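Local coordinates for Low molecular weight phosphotyrosine phosphatase family protein (Streptococcus pyogenes, PDB 5GOT) that probably removes phosphate from phosphotyrosine in proteins, as a low molecular weight protein tyrosine phosphatase, at residues 81-86 with 106-111; 4-9 with 31-36; 16-21 with 127-132; 38-43 with 68-73. All blocks are in the same frame, centred on the assembly; numbering follows the deposited sequence.

Contact 1. Residues 81-86 with 106-111; sequences YIIGMD and YLFREG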
loop_
_atom_site.group_PDB
_atom_site.type_symbol
_atom_site.label_atom_id
_atom_site.label_comp_id
_atom_site.label_asym_id
_atom_site.label_seq_id
_atom_site.Cartn_x
_atom_site.Cartn_y
_atom_site.Cartn_z
ATOM N N TYR A 81 4.853 -8.992 3.999
ATOM C CA TYR A 81 4.864 -7.680 4.615
ATOM C C TYR A 81 3.497 -7.055 4.409
ATOM O O TYR A 81 3.029 -6.941 3.276
ATOM C CB TYR A 81 5.955 -6.791 4.009
ATOM C CG TYR A 81 7.324 -7.436 3.983
ATOM C CD1 TYR A 81 7.710 -8.248 2.918
ATOM C CD2 TYR A 81 8.229 -7.235 5.018
ATOM C CE1 TYR A 81 8.961 -8.845 2.888
ATOM C CE2 TYR A 81 9.485 -7.831 4.999
ATOM C CZ TYR A 81 9.844 -8.632 3.929
ATOM O OH TYR A 81 11.088 -9.226 3.892
ATOM N N ILE A 82 2.863 -6.666 5.501
ATOM C CA ILE A 82 1.550 -6.049 5.478
ATOM C C ILE A 82 1.748 -4.668 6.068
ATOM O O ILE A 82 2.058 -4.535 7.259
ATOM C CB ILE A 82 0.527 -6.870 6.268
ATOM C CG1 ILE A 82 0.538 -8.304 5.728
ATOM C CG2 ILE A 82 -0.836 -6.248 6.154
ATOM C CD1 ILE A 82 -0.143 -9.324 6.610
ATOM N N ILE A 83 1.610 -3.642 5.231
ATOM C CA ILE A 83 2.102 -2.308 5.539
ATOM C C ILE A 83 0.889 -1.387 5.636
ATOM O O ILE A 83 0.221 -1.129 4.634
ATOM C CB ILE A 83 3.107 -1.825 4.480
ATOM C CG1 ILE A 83 4.276 -2.814 4.363
ATOM C CG2 ILE A 83 3.610 -0.424 4.793
ATOM C CD1 ILE A 83 5.269 -2.492 3.270
ATOM N N GLY A 84 0.592 -0.920 6.845
ATOM C CA GLY A 84 -0.547 -0.046 7.052
ATOM C C GLY A 84 -0.161 1.405 6.808
ATOM O O GLY A 84 0.953 1.830 7.101
ATOM N N MET A 85 -1.104 2.170 6.240
ATOM C CA MET A 85 -0.773 3.521 5.806
ATOM C C MET A 85 -0.715 4.520 6.957
ATOM O O MET A 85 -0.032 5.545 6.828
ATOM C CB MET A 85 -1.760 3.976 4.713
ATOM C CG MET A 85 -1.737 3.076 3.465
ATOM S SD MET A 85 -0.072 2.761 2.763
ATOM C CE MET A 85 0.353 4.418 2.181
ATOM N N ASP A 86 -1.399 4.259 8.073
ATOM C CA ASP A 86 -1.237 5.063 9.280
ATOM C C ASP A 86 -1.404 4.153 10.492
ATOM O O ASP A 86 -1.727 2.970 10.366
ATOM C CB ASP A 86 -2.202 6.276 9.320
ATOM C CG ASP A 86 -3.694 5.887 9.479
ATOM O OD1 ASP A 86 -4.025 4.826 10.047
ATOM O OD2 ASP A 86 -4.557 6.693 9.053
ATOM N N TYR A 106 3.683 -3.553 9.484
ATOM C CA TYR A 106 4.558 -2.389 9.479
ATOM C C TYR A 106 3.753 -1.116 9.250
ATOM O O TYR A 106 2.696 -1.131 8.617
ATOM C CB TYR A 106 5.615 -2.455 8.358
ATOM C CG TYR A 106 6.582 -3.633 8.399
ATOM C CD1 TYR A 106 6.184 -4.897 7.972
ATOM C CD2 TYR A 106 7.906 -3.464 8.808
ATOM C CE1 TYR A 106 7.061 -5.971 7.983
ATOM C CE2 TYR A 106 8.801 -4.545 8.821
ATOM C CZ TYR A 106 8.365 -5.787 8.397
ATOM O OH TYR A 106 9.213 -6.880 8.387
ATOM N N LEU A 107 4.288 -0.005 9.738
ATOM C CA LEU A 107 3.774 1.315 9.403
ATOM C C LEU A 107 4.464 1.819 8.139
ATOM O O LEU A 107 5.694 1.783 8.042
ATOM C CB LEU A 107 4.005 2.286 10.561
ATOM C CG LEU A 107 3.478 3.708 10.344
ATOM C CD1 LEU A 107 1.968 3.696 10.205
ATOM C CD2 LEU A 107 3.898 4.591 11.516
ATOM N N PHE A 108 3.666 2.316 7.184
ATOM C CA PHE A 108 4.212 2.753 5.900
ATOM C C PHE A 108 5.339 3.772 6.052
ATOM O O PHE A 108 6.350 3.686 5.346
ATOM C CB PHE A 108 3.098 3.335 5.020
ATOM C CG PHE A 108 3.572 3.775 3.669
ATOM C CD1 PHE A 108 3.690 2.859 2.632
ATOM C CD2 PHE A 108 3.873 5.113 3.423
ATOM C CE1 PHE A 108 4.125 3.258 1.376
ATOM C CE2 PHE A 108 4.301 5.521 2.175
ATOM C CZ PHE A 108 4.437 4.588 1.148
ATOM N N ARG A 109 5.171 4.757 6.934
ATOM C CA ARG A 109 6.217 5.734 7.178
ATOM C C ARG A 109 6.012 6.317 8.568
ATOM O O ARG A 109 4.877 6.536 8.995
ATOM C CB ARG A 109 6.226 6.846 6.107
ATOM C CG ARG A 109 5.068 7.828 6.200
ATOM C CD ARG A 109 5.130 8.901 5.089
ATOM N NE ARG A 109 6.340 9.720 5.137
ATOM C CZ ARG A 109 6.470 10.828 5.865
ATOM N NH1 ARG A 109 5.467 11.248 6.624
ATOM N NH2 ARG A 109 7.606 11.515 5.844
ATOM N N GLU A 110 7.113 6.542 9.276
ATOM C CA GLU A 110 7.019 7.097 10.618
ATOM C C GLU A 110 6.363 8.473 10.576
ATOM O O GLU A 110 6.662 9.292 9.703
ATOM C CB GLU A 110 8.412 7.166 11.248
ATOM C CG GLU A 110 8.981 5.770 11.512
ATOM C CD GLU A 110 8.119 4.984 12.478
ATOM O OE1 GLU A 110 7.930 5.448 13.620
ATOM O OE2 GLU A 110 7.604 3.904 12.099
ATOM N N GLY A 111 5.447 8.709 11.515
ATOM C CA GLY A 111 4.580 9.879 11.466
ATOM C C GLY A 111 3.307 9.681 10.658
ATOM O O GLY A 111 2.228 10.146 11.049
#
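The methyl group of Met85 lies over one face of the Phe108 ring, CE standing 3.7 Å from the ring centroid and almost on its normal. This is a CH-pi contact, and SD, set obliquely to the ring, makes it a Met-aromatic pair as well. Bends at chi2 (-51°) and chi3 (-67°) fold the pliable methionine chain so that its end runs alongside the phenyl group. Ile83 comes to the ring edge, its CG2 3.4 Å from Phe108 CA; the branched residue suits a strand and fills this corner. At the start of the pairing the two tyrosines cross at 44° between planes, Tyr81 CD2 meeting Tyr106 CE1 at 3.4 Å. Leu107 turns CD1 back onto the main chain of Asp86, 3.4 Å from its C.

The backbones hold these groups in parallel register. Tyr106 N bonds to Ile82 O (2.9 Å), Gly84 N to Tyr106 O (2.8 Å), and Phe108 N to Gly84 O (2.8 Å), this last bond reaching beyond the paired strands.

Asp86 then caps the start of helix 87-96, the crossover of this beta-alpha-beta unit, and its carboxylate pairs with Arg14. Strand 105-107 is the sheet edge, strand 2-8 flanks 81-84 on its other side, and helix 122-140 brings Trp136 against both Tyr106 and Phe108.

Contact 2. Residues 4-9 with 31-36; sequences VCFVCL and MMIESR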
loop_
_atom_site.group_PDB
_atom_site.type_symbol
_atom_site.label_atom_id
_atom_site.label_comp_id
_atom_site.label_asym_id
_atom_site.label_seq_id
_atom_site.Cartn_x
_atom_site.Cartn_y
_atom_site.Cartn_z
ATOM N N VAL A 4 4.075 -8.138 -0.805
ATOM C CA VAL A 4 3.815 -6.928 -0.039
ATOM C C VAL A 4 2.359 -6.529 -0.223
ATOM O O VAL A 4 1.842 -6.557 -1.343
ATOM C CB VAL A 4 4.755 -5.791 -0.476
ATOM C CG1 VAL A 4 4.352 -4.491 0.207
ATOM C CG2 VAL A 4 6.203 -6.159 -0.168
ATOM N N CYS A 5 1.700 -6.154 0.873
ATOM C CA CYS A 5 0.314 -5.693 0.838
ATOM C C CYS A 5 0.185 -4.384 1.605
ATOM O O CYS A 5 0.379 -4.365 2.822
ATOM C CB CYS A 5 -0.622 -6.734 1.447
ATOM S SG CYS A 5 -2.369 -6.304 1.268
ATOM N N PHE A 6 -0.169 -3.304 0.910
ATOM C CA PHE A 6 -0.444 -2.031 1.570
ATOM C C PHE A 6 -1.894 -1.990 2.010
ATOM O O PHE A 6 -2.776 -2.486 1.314
ATOM C CB PHE A 6 -0.157 -0.844 0.649
ATOM C CG PHE A 6 1.256 -0.806 0.150
ATOM C CD1 PHE A 6 2.273 -0.291 0.944
ATOM C CD2 PHE A 6 1.571 -1.308 -1.103
ATOM C CE1 PHE A 6 3.573 -0.276 0.487
ATOM C CE2 PHE A 6 2.865 -1.292 -1.569
ATOM C CZ PHE A 6 3.868 -0.768 -0.774
ATOM N N VAL A 7 -2.143 -1.405 3.173
ATOM C CA VAL A 7 -3.457 -1.489 3.792
ATOM C C VAL A 7 -3.864 -0.120 4.313
ATOM O O VAL A 7 -3.046 0.596 4.905
ATOM C CB VAL A 7 -3.476 -2.528 4.940
ATOM C CG1 VAL A 7 -4.837 -2.555 5.565
ATOM C CG2 VAL A 7 -3.087 -3.921 4.439
ATOM N N CYS A 8 -5.122 0.256 4.079
ATOM C CA CYS A 8 -5.729 1.401 4.761
ATOM C C CYS A 8 -7.168 1.016 5.111
ATOM O O CYS A 8 -7.550 -0.152 5.016
ATOM C CB CYS A 8 -5.630 2.687 3.927
ATOM S SG CYS A 8 -6.628 2.722 2.374
ATOM N N LEU A 9 -7.960 1.988 5.569
ATOM C CA LEU A 9 -9.288 1.670 6.089
ATOM C C LEU A 9 -10.209 1.146 4.984
ATOM O O LEU A 9 -10.898 0.128 5.160
ATOM C CB LEU A 9 -9.895 2.908 6.755
ATOM C CG LEU A 9 -11.389 2.820 7.106
ATOM C CD1 LEU A 9 -11.620 1.880 8.263
ATOM C CD2 LEU A 9 -11.955 4.200 7.413
ATOM N N MET A 31 8.988 -8.581 -6.947
ATOM C CA MET A 31 8.120 -8.267 -5.815
ATOM C C MET A 31 6.659 -8.373 -6.225
ATOM O O MET A 31 6.258 -7.859 -7.276
ATOM C CB MET A 31 8.414 -6.869 -5.255
ATOM C CG MET A 31 7.743 -6.597 -3.914
ATOM S SD MET A 31 7.970 -4.907 -3.320
ATOM C CE MET A 31 9.735 -4.846 -3.043
ATOM N N MET A 32 5.864 -9.040 -5.397
ATOM C CA MET A 32 4.435 -9.172 -5.624
ATOM C C MET A 32 3.717 -8.188 -4.709
ATOM O O MET A 32 3.947 -8.185 -3.495
ATOM C CB MET A 32 3.982 -10.611 -5.364
ATOM C CG MET A 32 2.516 -10.908 -5.663
ATOM S SD MET A 32 1.478 -10.847 -4.185
ATOM C CE MET A 32 0.190 -12.016 -4.606
ATOM N N ILE A 33 2.879 -7.333 -5.291
ATOM C CA ILE A 33 2.352 -6.160 -4.598
ATOM C C ILE A 33 0.847 -6.112 -4.788
ATOM O O ILE A 33 0.359 -6.204 -5.919
ATOM C CB ILE A 33 3.003 -4.860 -5.104
ATOM C CG1 ILE A 33 4.517 -4.914 -4.922
ATOM C CG2 ILE A 33 2.464 -3.669 -4.342
ATOM C CD1 ILE A 33 5.252 -3.939 -5.793
ATOM N N GLU A 34 0.117 -5.994 -3.680
ATOM C CA GLU A 34 -1.333 -5.865 -3.674
ATOM C C GLU A 34 -1.707 -4.862 -2.589
ATOM O O GLU A 34 -0.839 -4.326 -1.893
ATOM C CB GLU A 34 -2.016 -7.220 -3.460
ATOM C CG GLU A 34 -1.852 -8.160 -4.658
ATOM C CD GLU A 34 -2.826 -9.320 -4.630
ATOM O OE1 GLU A 34 -2.537 -10.371 -5.245
ATOM O OE2 GLU A 34 -3.878 -9.184 -3.974
ATOM N N SER A 35 -3.004 -4.586 -2.453
ATOM C CA SER A 35 -3.491 -3.713 -1.394
ATOM C C SER A 35 -4.842 -4.209 -0.895
ATOM O O SER A 35 -5.566 -4.923 -1.597
ATOM C CB SER A 35 -3.582 -2.240 -1.849
ATOM O OG SER A 35 -4.500 -2.063 -2.932
ATOM N N ARG A 36 -5.168 -3.831 0.340
ATOM C CA ARG A 36 -6.391 -4.292 0.986
ATOM C C ARG A 36 -6.919 -3.225 1.933
ATOM O O ARG A 36 -6.232 -2.246 2.258
ATOM C CB ARG A 36 -6.164 -5.584 1.786
ATOM C CG ARG A 36 -5.746 -6.786 0.979
ATOM C CD ARG A 36 -6.919 -7.486 0.292
ATOM N NE ARG A 36 -6.443 -8.746 -0.263
ATOM C CZ ARG A 36 -5.799 -8.849 -1.420
ATOM N NH1 ARG A 36 -5.581 -7.766 -2.164
ATOM N NH2 ARG A 36 -5.371 -10.035 -1.833
#
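Cys5 and Arg36 meet through the way each side chain leaves its strand: SG of Cys5 stands opposite the backbone N (chi1 -174°), and Arg36 CG, anti to its carbonyl carbon (chi1 -63°), comes to 3.4 Å from Cys5 SG. A bend one bond further out (chi2 -81°) sends the guanidinium group back along its own strand to Glu34. A long, flexible arginine can therefore pack its methylene carbons on a small thiol while its charge is used elsewhere.

On the face bearing Val4, Phe6, Ile33 and Ser35 the contact is mainly apolar, with Ser35 the polar exception. Phe6 CE2 meets Ile33 CG2 at 3.7 Å, the methyl lying at the ring edge, while Val4 CG1 covers part of one ring face. Val4 CG2 also touches Met31 SD at 3.8 Å. The small Ser35 has its hydroxyl hydrogen-bonded to Asn11 and to Glu19 of helix 14-23, the crossover between these two strands.

Five backbone bonds lock the parallel pair, from Val4 N to Met32 O (2.7 Å) through to the longer Cys8 N to Arg36 O (3.3 Å). The last of them reaches Cys8, where the C-X5-R signature of the family's phosphate-binding loop begins.

Arg36 grips one oxygen end-on, in a salt bridge: NH2 lies 2.7 Å and NH1 2.9 Å from Glu34 OE2, which sits close to the guanidinium plane. NH1 also reaches Ser35 O from above the carbonyl plane, and NE pairs with Asp75. Held between two carboxylates, this buried guanidinium probably stays firmly protonated.

Contact 3. Residues 16-21 with 127-132; sequences PMAEFV and QLVRKG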
loop_
_atom_site.group_PDB
_atom_site.type_symbol
_atom_site.label_atom_id
_atom_site.label_comp_id
_atom_site.label_asym_id
_atom_site.label_seq_id
_atom_site.Cartn_x
_atom_site.Cartn_y
_atom_site.Cartn_z
ATOM N N PRO A 16 -4.296 1.829 -2.373
ATOM C CA PRO A 16 -4.128 1.581 -3.818
ATOM C C PRO A 16 -3.073 2.472 -4.436
ATOM O O PRO A 16 -2.349 2.049 -5.352
ATOM C CB PRO A 16 -5.519 1.867 -4.413
ATOM C CG PRO A 16 -6.443 1.904 -3.286
ATOM C CD PRO A 16 -5.653 2.321 -2.070
ATOM N N MET A 17 -2.967 3.713 -3.969
ATOM C CA MET A 17 -1.926 4.574 -4.512
ATOM C C MET A 17 -0.549 3.961 -4.278
ATOM O O MET A 17 0.286 3.926 -5.189
ATOM C CB MET A 17 -2.003 5.974 -3.905
ATOM C CG MET A 17 -1.190 7.002 -4.705
ATOM S SD MET A 17 -1.080 8.592 -3.891
ATOM C CE MET A 17 -2.806 9.084 -3.959
ATOM N N ALA A 18 -0.318 3.422 -3.076
ATOM C CA ALA A 18 0.974 2.809 -2.777
ATOM C C ALA A 18 1.211 1.587 -3.653
ATOM O O ALA A 18 2.315 1.410 -4.189
ATOM C CB ALA A 18 1.057 2.435 -1.292
ATOM N N GLU A 19 0.176 0.753 -3.834
ATOM C CA GLU A 19 0.286 -0.427 -4.689
ATOM C C GLU A 19 0.854 -0.067 -6.051
ATOM O O GLU A 19 1.883 -0.601 -6.477
ATOM C CB GLU A 19 -1.082 -1.106 -4.853
ATOM C CG GLU A 19 -1.080 -2.212 -5.911
ATOM C CD GLU A 19 -2.408 -2.962 -6.039
ATOM O OE1 GLU A 19 -3.347 -2.721 -5.250
ATOM O OE2 GLU A 19 -2.508 -3.806 -6.951
ATOM N N PHE A 20 0.213 0.884 -6.735
ATOM C CA PHE A 20 0.597 1.139 -8.115
ATOM C C PHE A 20 1.832 2.024 -8.217
ATOM O O PHE A 20 2.596 1.883 -9.177
ATOM C CB PHE A 20 -0.612 1.687 -8.881
ATOM C CG PHE A 20 -1.726 0.681 -8.976
ATOM C CD1 PHE A 20 -1.563 -0.469 -9.738
ATOM C CD2 PHE A 20 -2.894 0.831 -8.241
ATOM C CE1 PHE A 20 -2.570 -1.443 -9.796
ATOM C CE2 PHE A 20 -3.915 -0.121 -8.307
ATOM C CZ PHE A 20 -3.750 -1.264 -9.084
ATOM N N VAL A 21 2.081 2.906 -7.248
ATOM C CA VAL A 21 3.361 3.606 -7.235
ATOM C C VAL A 21 4.497 2.609 -6.998
ATOM O O VAL A 21 5.514 2.623 -7.699
ATOM C CB VAL A 21 3.362 4.738 -6.190
ATOM C CG1 VAL A 21 4.754 5.356 -6.074
ATOM C CG2 VAL A 21 2.349 5.824 -6.566
ATOM N N GLN A 127 3.246 12.604 -3.107
ATOM C CA GLN A 127 4.655 12.861 -2.809
ATOM C C GLN A 127 5.137 12.004 -1.643
ATOM O O GLN A 127 6.253 11.475 -1.673
ATOM C CB GLN A 127 4.886 14.345 -2.508
ATOM C CG GLN A 127 4.524 15.310 -3.643
ATOM C CD GLN A 127 5.313 15.055 -4.925
ATOM O OE1 GLN A 127 6.404 14.475 -4.903
ATOM N NE2 GLN A 127 4.762 15.493 -6.052
ATOM N N LEU A 128 4.308 11.850 -0.606
ATOM C CA LEU A 128 4.722 11.044 0.547
ATOM C C LEU A 128 4.704 9.554 0.240
ATOM O O LEU A 128 5.535 8.798 0.767
ATOM C CB LEU A 128 3.826 11.357 1.741
ATOM C CG LEU A 128 4.037 12.800 2.181
ATOM C CD1 LEU A 128 2.980 13.240 3.171
ATOM C CD2 LEU A 128 5.436 12.947 2.767
ATOM N N VAL A 129 3.753 9.105 -0.580
ATOM C CA VAL A 129 3.704 7.697 -0.961
ATOM C C VAL A 129 4.886 7.360 -1.849
ATOM O O VAL A 129 5.503 6.296 -1.728
ATOM C CB VAL A 129 2.369 7.403 -1.663
ATOM C CG1 VAL A 129 2.445 6.101 -2.456
ATOM C CG2 VAL A 129 1.267 7.355 -0.644
ATOM N N ARG A 130 5.211 8.276 -2.757
ATOM C CA ARG A 130 6.310 8.090 -3.692
ATOM C C ARG A 130 7.648 7.994 -2.959
ATOM O O ARG A 130 8.481 7.137 -3.285
ATOM C CB ARG A 130 6.284 9.247 -4.701
ATOM C CG ARG A 130 7.505 9.407 -5.599
ATOM C CD ARG A 130 7.434 8.417 -6.706
ATOM N NE ARG A 130 8.725 8.275 -7.402
ATOM C CZ ARG A 130 8.923 7.440 -8.422
ATOM N NH1 ARG A 130 10.126 7.385 -8.977
ATOM N NH2 ARG A 130 7.907 6.681 -8.877
ATOM N N LYS A 131 7.859 8.847 -1.948
ATOM C CA LYS A 131 9.083 8.772 -1.153
ATOM C C LYS A 131 9.101 7.530 -0.267
ATOM O O LYS A 131 10.142 6.877 -0.127
ATOM C CB LYS A 131 9.237 10.041 -0.307
ATOM C CG LYS A 131 9.424 11.318 -1.133
ATOM C CD LYS A 131 9.860 12.528 -0.287
ATOM C CE LYS A 131 8.742 13.062 0.613
ATOM N NZ LYS A 131 9.167 14.254 1.416
ATOM N N GLY A 132 7.964 7.199 0.352
ATOM C CA GLY A 132 7.903 6.018 1.198
ATOM C C GLY A 132 8.078 4.725 0.420
ATOM O O GLY A 132 8.642 3.750 0.931
#
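Val129 pushes its two methyls against Met17, Ala18 and Val21, the point where two helices cover the same face of the parallel sheet in this alpha/beta fold. Helix segments 16-21 and 127-132 run in broadly the same direction, their axes 9.5 Å apart and crossing at -47°, close to the -50° that is common for helices packed ridges into grooves.

The valine is the wedge. With CG1 opposite the backbone N (chi1 162°) and CG2 beside it, the two branches part company: CG1 settles on the main chain of the other helix, 3.6 Å from Ala18 CA, while CG2 faces Met17 SD at 4.2 Å. Alanine suits the first place because its single methyl permits such a close approach; Ala18 CB itself lies beside CG1 rather than between the helices. Met17 crosses the valine obliquely, its long chain extended as far as the sulfur and bent only there, so it can go on to touch residues of helix 49-57, among them Ile54.

Val21, one turn after Met17, comes at a slant to the same valine, CB lying 4.1 Å from Val129 CG1. Beta-branched side chains here give compact, rather rigid surfaces, fitting for a buried interface with no hydrogen bond across it. Phe6 of the sheet packs on the Ala18 methyl.

Towards the outer margin the partner changes to Arg130: Val21 CG1 lies 3.9 Å from the main-chain Arg130 CA and 4.1 Å from Arg130 CD, part of its aliphatic chain.

Contact 4. Residues 38-43 with 68-73; sequences TSDWEH and SKQITI
One direct hydrogen bond joins the two loops, from Gln70 NE2 to Thr38 O: it is 2.8 Å long and nearly straight at the hydrogen (169°). The oxygen lies in the plane of the amide, but the nitrogen approaches from above the carbonyl plane of Thr38, 36° out of it. Gln70 suits the place because its chain, extended beyond CG, spans the gap and packs its methylenes on Ser39 O. The same amide puts OE1 3.1 Å from Asp40 OD1, a meeting of two acceptors that is presumably somewhat repulsive.

A water forms the second bridge. It donates to Ser39 O and, at 2.7 Å, to Ser68 OG, and accepts from Glu42 N. Serine, short and polar, can serve this water and still bond Gly10 O.

Van der Waals touching of carbon and oxygen adds to this: Ser68 CB lies 3.1 Å from Glu42 O.

Local bonds give residues 38-43 their shape. Trp41 N donates to Ser39 OG at 3.0 Å, an ST turn overlapping a type I turn from Asp40 to His43, which His43 N closes onto Asp40 O.

Both loops also hold the stretch after strand 2-8: Ser39 OG bonds Leu9 O, and Lys69 N bonds Asn11 OD1. That stretch carries the C-X5-R signature, so the arrangement is consistent with the braced phosphate-binding P-loop of low molecular weight phosphatases; in relatives an aromatic-bearing loop lines part of the active-site crevice, and the loop with Trp41 probably corresponds to it.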
loop_
_atom_site.group_PDB
_atom_site.type_symbol
_atom_site.label_atom_id
_atom_site.label_comp_id
_atom_site.label_asym_id
_atom_site.label_seq_id
_atom_site.Cartn_x
_atom_site.Cartn_y
_atom_site.Cartn_z
ATOM N N THR A 38 -8.819 -2.599 5.848
ATOM C CA THR A 38 -9.111 -3.244 7.130
ATOM C C THR A 38 -10.604 -3.492 7.300
ATOM O O THR A 38 -10.994 -4.447 7.982
ATOM C CB THR A 38 -8.595 -2.416 8.317
ATOM O OG1 THR A 38 -9.289 -1.165 8.381
ATOM C CG2 THR A 38 -7.110 -2.151 8.182
ATOM N N SER A 39 -11.447 -2.659 6.689
ATOM C CA SER A 39 -12.896 -2.711 6.862
ATOM C C SER A 39 -13.593 -3.199 5.600
ATOM O O SER A 39 -12.980 -3.375 4.544
ATOM C CB SER A 39 -13.455 -1.338 7.217
ATOM O OG SER A 39 -13.580 -0.566 6.032
ATOM N N ASP A 40 -14.915 -3.382 5.757
ATOM C CA ASP A 40 -15.940 -3.631 4.750
ATOM C C ASP A 40 -16.398 -2.387 4.023
ATOM O O ASP A 40 -17.116 -2.509 3.025
ATOM C CB ASP A 40 -17.198 -4.201 5.418
ATOM C CG ASP A 40 -17.396 -5.625 5.122
ATOM O OD1 ASP A 40 -16.566 -6.177 4.366
ATOM O OD2 ASP A 40 -18.382 -6.205 5.633
ATOM N N TRP A 41 -16.053 -1.208 4.534
ATOM C CA TRP A 41 -16.877 -0.025 4.339
ATOM C C TRP A 41 -16.892 0.483 2.901
ATOM O O TRP A 41 -17.747 1.307 2.572
ATOM C CB TRP A 41 -16.407 1.066 5.299
ATOM C CG TRP A 41 -16.525 0.661 6.748
ATOM C CD1 TRP A 41 -17.008 -0.526 7.237
ATOM C CD2 TRP A 41 -16.171 1.447 7.890
ATOM N NE1 TRP A 41 -16.976 -0.521 8.607
ATOM C CE2 TRP A 41 -16.462 0.674 9.036
ATOM C CE3 TRP A 41 -15.628 2.728 8.058
ATOM C CZ2 TRP A 41 -16.232 1.141 10.328
ATOM C CZ3 TRP A 41 -15.407 3.192 9.343
ATOM C CH2 TRP A 41 -15.705 2.399 10.462
ATOM N N GLU A 42 -15.984 0.021 2.041
ATOM C CA GLU A 42 -15.943 0.463 0.653
ATOM C C GLU A 42 -15.863 -0.721 -0.301
ATOM O O GLU A 42 -15.505 -0.542 -1.473
ATOM C CB GLU A 42 -14.757 1.412 0.425
ATOM C CG GLU A 42 -14.820 2.717 1.235
ATOM C CD GLU A 42 -15.832 3.712 0.667
ATOM O OE1 GLU A 42 -16.340 3.449 -0.443
ATOM O OE2 GLU A 42 -16.110 4.756 1.311
ATOM N N HIS A 43 -16.184 -1.927 0.174
ATOM C CA HIS A 43 -15.813 -3.133 -0.558
ATOM C C HIS A 43 -16.484 -3.172 -1.923
ATOM O O HIS A 43 -17.674 -2.865 -2.060
ATOM C CB HIS A 43 -16.156 -4.385 0.257
ATOM C CG HIS A 43 -17.602 -4.773 0.201
ATOM N ND1 HIS A 43 -18.136 -5.501 -0.841
ATOM C CD2 HIS A 43 -18.624 -4.532 1.057
ATOM C CE1 HIS A 43 -19.427 -5.687 -0.627
ATOM N NE2 HIS A 43 -19.747 -5.114 0.519
ATOM N N SER A 68 -11.917 -2.142 -4.008
ATOM C CA SER A 68 -11.638 -2.289 -2.589
ATOM C C SER A 68 -11.894 -3.723 -2.151
ATOM O O SER A 68 -12.952 -4.289 -2.438
ATOM C CB SER A 68 -12.510 -1.335 -1.786
ATOM O OG SER A 68 -12.354 -1.559 -0.400
ATOM N N LYS A 69 -10.920 -4.315 -1.459
ATOM C CA LYS A 69 -11.003 -5.702 -1.002
ATOM C C LYS A 69 -10.503 -5.781 0.436
ATOM O O LYS A 69 -9.397 -5.311 0.738
ATOM C CB LYS A 69 -10.185 -6.630 -1.915
ATOM C CG LYS A 69 -10.231 -8.122 -1.543
ATOM C CD LYS A 69 -9.547 -8.996 -2.602
ATOM C CE LYS A 69 -9.369 -10.460 -2.089
ATOM N NZ LYS A 69 -8.921 -11.450 -3.152
ATOM N N GLN A 70 -11.330 -6.332 1.325
ATOM C CA GLN A 70 -10.950 -6.442 2.725
ATOM C C GLN A 70 -9.931 -7.561 2.900
ATOM O O GLN A 70 -10.007 -8.600 2.233
ATOM C CB GLN A 70 -12.175 -6.693 3.604
ATOM C CG GLN A 70 -11.871 -6.664 5.102
ATOM C CD GLN A 70 -13.110 -6.774 5.984
ATOM O OE1 GLN A 70 -14.095 -7.437 5.638
ATOM N NE2 GLN A 70 -13.057 -6.128 7.140
ATOM N N ILE A 71 -8.948 -7.323 3.774
ATOM C CA ILE A 71 -7.895 -8.306 4.016
ATOM C C ILE A 71 -8.494 -9.546 4.672
ATOM O O ILE A 71 -9.417 -9.454 5.492
ATOM C CB ILE A 71 -6.775 -7.677 4.867
ATOM C CG1 ILE A 71 -5.554 -8.606 4.919
ATOM C CG2 ILE A 71 -7.275 -7.346 6.257
ATOM C CD1 ILE A 71 -4.288 -7.934 5.428
ATOM N N THR A 72 -7.985 -10.720 4.300
ATOM C CA THR A 72 -8.536 -11.992 4.754
ATOM C C THR A 72 -7.498 -12.792 5.528
ATOM O O THR A 72 -6.299 -12.512 5.486
ATOM C CB THR A 72 -9.046 -12.840 3.575
ATOM O OG1 THR A 72 -7.942 -13.228 2.746
ATOM C CG2 THR A 72 -10.082 -12.065 2.735
ATOM N N ILE A 73 -7.980 -13.834 6.217
ATOM C CA ILE A 73 -7.072 -14.740 6.918
ATOM C C ILE A 73 -6.056 -15.318 5.947
ATOM O O ILE A 73 -4.870 -15.459 6.275
ATOM C CB ILE A 73 -7.862 -15.854 7.634
ATOM C CG1 ILE A 73 -8.700 -15.270 8.772
ATOM C CG2 ILE A 73 -6.914 -16.930 8.173
ATOM C CD1 ILE A 73 -9.496 -16.323 9.541
HETATM O O HOH W 1 -13.611 -1.893 2.021
#

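From the N terminus, contact 2 closes the first beta-alpha-beta loop, pairing strand 2-8 with 31-37 around helix 14-23. Contact 4 follows in series, joining the loops on either side of helix 49-57, and contact 1 closes the last unit, 81-84 with 105-107. Contact 3 spans 106 residues: contacts 1 and 4 nest inside its loop, whereas contact 2 crosses it, since helix 14-23 lies between its strands. Contacts 1 and 2 share one sheet through the bonds of Ile83 to Cys5 and Val7. Phe108 and Phe6 link that sheet to the helices of contact 3, and Cys8 and Leu9 tie it to contact 4, whose centre lies about 19 Å from that of contact 3.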